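Local coordinates for protein malyl-CoA lyase/beta-methylmalyl-CoA lyase (Methylobacterium extorquens, PDB 5UGR) that belongs to the HpcH/HpaI aldolase/citrate lyase family of TIM-barrel enzymes and holds a magnesium ion in this model, at residues D37-D42 with G69-M74; R98-L103 with R129-G134. All blocks are in the same frame, centred on the assembly; numbering follows the deposited sequence.

Interaction 1: residues D37-D42 with G69-M74; sequences DVIFLD and GNKTMM
Met74 reaches strand 38-42 through both its backbone and its thioether side chain. Its CG stands anti to the backbone N (chi1 -170°), and the last bond bends back, carrying CE to 3.8 Å from Phe40 CB. The same methyl lies 4.0 Å from Val38 CG1, its chain slanting over the valine. Two conformers were deposited for Met74, so these methyl contacts describe one of them.

Ile39 works on the other face of the sheet. Its CD1 meets the aliphatic part of Lys71, 3.5 Å from Lys71 CD, while Lys71 NZ goes on to the carbonyls of Ala32 and Ser34. Met73 runs alongside Ile39, with Met73 SD 3.9 Å from Ile39 CB. The methionine is bent at both chi2 and chi3, which folds its CE back toward Ile39 and Leu41.

Between these layers the strands bond as parallel neighbours in an eight-stranded TIM barrel, here joined through helix 52-65. Thr72 N gives to Asp37 O at 3.1 Å, and Ile39 N to Thr72 O at 3.0 Å. Farther along, Met74 N meets Ile39 O at 2.8 Å through a bent hydrogen bond (141° at the hydrogen), and Leu41 N closes on Met74 O at 2.8 Å. Thr72 lies beside Val38 on the barrel's inner side, and a water that accepts from Thr72 OG1 donates to Asp37 O.

Facing inward, Thr72 and Met74 touch Met101, and Phe40 and Met74 touch Leu103; facing out, Leu41 packs on Ile59 and Leu63 of helix 52-65. The chemistry is therefore divided by layer: backbone bonds set the register, mostly apolar side chains fill both faces, and the buried carbonyl of Asp37, taking two donors, is doubly held where the strands begin.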
# COMPACT_ATOMS: atom_id res chain seq x y z
N ASP A 37 -39.29 0.21 2.92
CA ASP A 37 -38.51 1.29 3.55
C ASP A 37 -37.73 2.09 2.53
O ASP A 37 -37.57 3.31 2.65
CB ASP A 37 -37.54 0.74 4.57
CG ASP A 37 -38.22 0.11 5.82
OD1 ASP A 37 -39.38 0.49 6.13
OD2 ASP A 37 -37.53 -0.67 6.53
N VAL A 38 -37.14 1.36 1.59
CA VAL A 38 -36.25 1.93 0.58
C VAL A 38 -36.75 1.42 -0.77
O VAL A 38 -37.11 0.25 -0.88
CB VAL A 38 -34.79 1.39 0.79
CG1 VAL A 38 -33.85 1.90 -0.29
CG2 VAL A 38 -34.24 1.78 2.16
N ILE A 39 -36.79 2.29 -1.77
CA ILE A 39 -37.12 1.88 -3.13
C ILE A 39 -36.02 2.33 -4.06
O ILE A 39 -35.58 3.48 -3.97
CB ILE A 39 -38.48 2.51 -3.63
CG1 ILE A 39 -39.62 1.91 -2.81
CG2 ILE A 39 -38.67 2.22 -5.14
CD1 ILE A 39 -41.00 2.47 -3.15
N PHE A 40 -35.56 1.43 -4.94
CA PHE A 40 -34.76 1.89 -6.05
C PHE A 40 -35.49 1.74 -7.35
O PHE A 40 -36.11 0.71 -7.62
CB PHE A 40 -33.32 1.29 -6.10
CG PHE A 40 -33.19 -0.13 -6.54
CD1 PHE A 40 -33.19 -0.49 -7.88
CD2 PHE A 40 -32.86 -1.12 -5.61
CE1 PHE A 40 -32.95 -1.80 -8.26
CE2 PHE A 40 -32.61 -2.41 -5.98
CZ PHE A 40 -32.64 -2.75 -7.34
N LEU A 41 -35.45 2.84 -8.11
CA LEU A 41 -35.96 2.89 -9.45
C LEU A 41 -34.85 2.52 -10.41
O LEU A 41 -33.79 3.20 -10.44
CB LEU A 41 -36.55 4.28 -9.73
CG LEU A 41 -37.57 4.79 -8.69
CD1 LEU A 41 -38.10 6.17 -9.12
CD2 LEU A 41 -38.74 3.77 -8.50
N ASP A 42 -35.06 1.44 -11.15
CA ASP A 42 -33.96 0.80 -11.85
C ASP A 42 -33.81 1.28 -13.30
O ASP A 42 -34.79 1.34 -14.08
CB ASP A 42 -34.23 -0.70 -11.84
CG ASP A 42 -33.02 -1.55 -12.23
OD1 ASP A 42 -31.87 -1.03 -12.21
OD2 ASP A 42 -33.26 -2.76 -12.54
N GLY A 69 -44.00 9.54 0.09
CA GLY A 69 -43.90 9.62 1.53
C GLY A 69 -42.50 9.91 2.03
O GLY A 69 -41.79 10.73 1.44
N ASN A 70 -42.14 9.27 3.17
CA ASN A 70 -40.84 9.41 3.73
C ASN A 70 -39.92 8.26 3.33
O ASN A 70 -38.89 8.04 4.01
CB ASN A 70 -40.92 9.52 5.25
CG ASN A 70 -39.62 9.98 5.89
OD1 ASN A 70 -39.26 9.45 7.00
ND2 ASN A 70 -38.91 10.88 5.29
N LYS A 71 -40.26 7.54 2.26
CA LYS A 71 -39.36 6.46 1.77
C LYS A 71 -38.00 7.00 1.39
O LYS A 71 -37.88 8.13 0.92
CB LYS A 71 -40.00 5.71 0.59
CG LYS A 71 -41.26 4.91 1.00
CD LYS A 71 -41.82 4.34 -0.27
CE LYS A 71 -43.01 3.49 -0.07
NZ LYS A 71 -44.14 4.29 0.42
N THR A 72 -36.96 6.20 1.60
CA THR A 72 -35.65 6.52 1.02
C THR A 72 -35.71 6.16 -0.47
O THR A 72 -35.86 4.98 -0.81
CB THR A 72 -34.53 5.78 1.72
OG1 THR A 72 -34.50 6.11 3.11
CG2 THR A 72 -33.18 6.07 1.10
N MET A 73 -35.58 7.17 -1.33
CA MET A 73 -35.75 6.99 -2.77
C MET A 73 -34.39 7.00 -3.45
O MET A 73 -33.57 7.91 -3.28
CB MET A 73 -36.65 8.09 -3.34
CG MET A 73 -38.10 7.98 -2.89
SD MET A 73 -38.87 6.36 -3.18
CE MET A 73 -38.65 6.19 -4.97
N MET A 74 -34.19 5.95 -4.26
CA MET A 74 -32.90 5.69 -4.89
C MET A 74 -33.09 5.40 -6.38
O MET A 74 -34.17 5.00 -6.80
CB MET A 74 -32.26 4.48 -4.16
CG MET A 74 -30.80 4.14 -4.48
SD MET A 74 -30.01 3.24 -3.12
CE MET A 74 -30.99 1.73 -3.10
O HOH W 1 -35.82 4.50 4.80

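Interaction 2: residues R98-L103 with R129-G134; sequences RLDMIL and REKKIG
Lys131 stretches across to Asp100 and comes at its carboxylate from above the plane, with Lys131 NZ 2.8 Å from Asp100 OD1 and 44° out of that plane. A bend at chi3 (-67°) turns the ammonium toward residues 98-100, where it also makes a weak bond to Leu99 O at 3.0 Å, and a hydrogen bond to Pro97 O. Arg98 takes the second carboxylate oxygen: Asp100 OD2 lies at the edge of the guanidinium and nearly in its plane, 2.8 Å from Arg98 NH1. One carboxylate thus joins two cations in a salt-bridge network.

Next to this charged cluster the chain leaves helix 110-127 and enters strand 134-139, completing a beta-alpha-beta unit of the TIM barrel with strand 101-104 as its parallel neighbour. Gly134 N bonds Asp100 O at 3.0 Å, and Ile102 N bonds Gly134 O at 2.9 Å. A water donates to both Asp100 O and Lys132 O.

Ile133 crosses two side chains with different branches, its CD1 meeting Leu99 CD2 at 4.0 Å and its CG2 approaching Ile102 CG1, while Val93 of helix 85-95 packs against Ile133 and Ile102. Met101 bends at chi3 on the barrel's inner side, setting its CE 3.7 Å from Gly134 C.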
# COMPACT_ATOMS: atom_id res chain seq x y z
N ARG A 98 -36.18 15.25 -5.11
CA ARG A 98 -36.71 14.17 -4.26
C ARG A 98 -35.75 13.01 -4.09
O ARG A 98 -35.83 12.27 -3.13
CB ARG A 98 -38.08 13.70 -4.76
CG ARG A 98 -38.75 12.59 -3.94
CD ARG A 98 -39.02 13.06 -2.54
NE ARG A 98 -39.59 12.08 -1.65
CZ ARG A 98 -38.84 11.15 -1.02
NH1 ARG A 98 -37.54 11.04 -1.28
NH2 ARG A 98 -39.43 10.31 -0.16
N LEU A 99 -34.87 12.81 -5.06
CA LEU A 99 -33.91 11.70 -4.97
C LEU A 99 -33.09 11.82 -3.70
O LEU A 99 -32.51 12.87 -3.40
CB LEU A 99 -33.02 11.70 -6.20
CG LEU A 99 -32.12 10.48 -6.34
CD1 LEU A 99 -32.88 9.19 -6.53
CD2 LEU A 99 -31.08 10.72 -7.43
N ASP A 100 -32.98 10.67 -2.99
CA ASP A 100 -32.18 10.59 -1.80
C ASP A 100 -30.79 9.94 -2.00
O ASP A 100 -29.80 10.36 -1.35
CB ASP A 100 -32.90 9.82 -0.70
CG ASP A 100 -34.22 10.48 -0.27
OD1 ASP A 100 -34.17 11.71 0.07
OD2 ASP A 100 -35.24 9.76 -0.28
N MET A 101 -30.74 8.92 -2.87
CA MET A 101 -29.54 8.10 -2.96
C MET A 101 -29.35 7.57 -4.36
O MET A 101 -30.29 7.49 -5.15
CB MET A 101 -29.62 6.91 -2.00
CG MET A 101 -29.63 7.31 -0.49
SD MET A 101 -29.51 5.88 0.61
CE MET A 101 -27.79 5.43 0.29
N ILE A 102 -28.10 7.19 -4.64
CA ILE A 102 -27.75 6.48 -5.87
C ILE A 102 -27.15 5.11 -5.51
O ILE A 102 -26.29 5.05 -4.59
CB ILE A 102 -26.73 7.29 -6.71
CG1 ILE A 102 -27.41 8.55 -7.28
CG2 ILE A 102 -26.13 6.45 -7.82
CD1 ILE A 102 -26.49 9.55 -7.92
N LEU A 103 -27.68 4.08 -6.14
CA LEU A 103 -27.20 2.70 -6.04
C LEU A 103 -26.28 2.47 -7.27
O LEU A 103 -26.72 2.51 -8.43
CB LEU A 103 -28.35 1.70 -5.98
CG LEU A 103 -28.02 0.22 -6.13
CD1 LEU A 103 -26.94 -0.20 -5.14
CD2 LEU A 103 -29.28 -0.60 -5.92
N ARG A 129 -28.14 22.65 -3.91
CA ARG A 129 -28.92 21.67 -3.20
C ARG A 129 -28.75 21.73 -1.65
O ARG A 129 -27.60 21.80 -1.23
CB ARG A 129 -28.40 20.36 -3.76
CG ARG A 129 -28.81 20.09 -5.11
CD ARG A 129 -30.26 19.71 -4.86
NE ARG A 129 -31.07 19.83 -6.03
CZ ARG A 129 -31.03 18.94 -7.03
NH1 ARG A 129 -31.79 19.13 -8.07
NH2 ARG A 129 -30.18 17.88 -6.96
N GLU A 130 -29.81 21.70 -0.80
CA GLU A 130 -29.49 21.52 0.65
C GLU A 130 -29.14 20.07 0.91
O GLU A 130 -28.18 19.79 1.59
CB GLU A 130 -30.70 21.86 1.50
CG GLU A 130 -30.39 21.89 2.99
CD GLU A 130 -30.40 23.31 3.55
OE1 GLU A 130 -30.04 24.27 2.81
OE2 GLU A 130 -30.76 23.46 4.73
N LYS A 131 -29.97 19.18 0.39
CA LYS A 131 -29.83 17.74 0.65
C LYS A 131 -28.56 17.26 -0.06
O LYS A 131 -28.30 17.68 -1.19
CB LYS A 131 -31.05 16.97 0.13
CG LYS A 131 -31.00 15.44 0.35
CD LYS A 131 -31.84 14.67 -0.69
CE LYS A 131 -33.28 14.95 -0.52
NZ LYS A 131 -34.22 14.13 -1.28
N LYS A 132 -27.81 16.37 0.57
CA LYS A 132 -26.69 15.67 -0.09
C LYS A 132 -27.11 14.22 -0.34
O LYS A 132 -27.52 13.49 0.58
CB LYS A 132 -25.41 15.74 0.77
CG LYS A 132 -24.73 17.16 0.91
CD LYS A 132 -23.24 17.09 1.36
CE LYS A 132 -22.17 17.89 0.54
NZ LYS A 132 -21.27 17.21 -0.56
N ILE A 133 -26.95 13.79 -1.57
CA ILE A 133 -27.27 12.39 -1.95
C ILE A 133 -26.30 11.42 -1.25
O ILE A 133 -25.09 11.69 -1.13
CB ILE A 133 -27.19 12.25 -3.48
CG1 ILE A 133 -28.47 12.80 -4.11
CG2 ILE A 133 -26.86 10.82 -3.95
CD1 ILE A 133 -28.33 13.03 -5.61
N GLY A 134 -26.83 10.29 -0.81
CA GLY A 134 -26.01 9.20 -0.28
C GLY A 134 -25.82 8.12 -1.33
O GLY A 134 -26.61 8.01 -2.24
O HOH W 2 -29.83 12.01 0.87

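From the N terminus, the chain lays down strand 38-42, passes through helix 52-65 and returns at 69-74, where interaction 1 closes the first loop. Helix 85-95 then leads to 98-103; helix 110-127 follows, and interaction 2 closes the second loop at 129-134. The two loops run in series, neither nested nor crossing. They meet within the sheet, because strands 72-76 and 101-104 are neighbours: Met73 N probably bonds Asp100 OD2 (2.8 Å), and Arg98 NH2 probably bonds Lys71 O. Together the contacts tie four consecutive strands of the barrel wall, from 38-42 to 134-139.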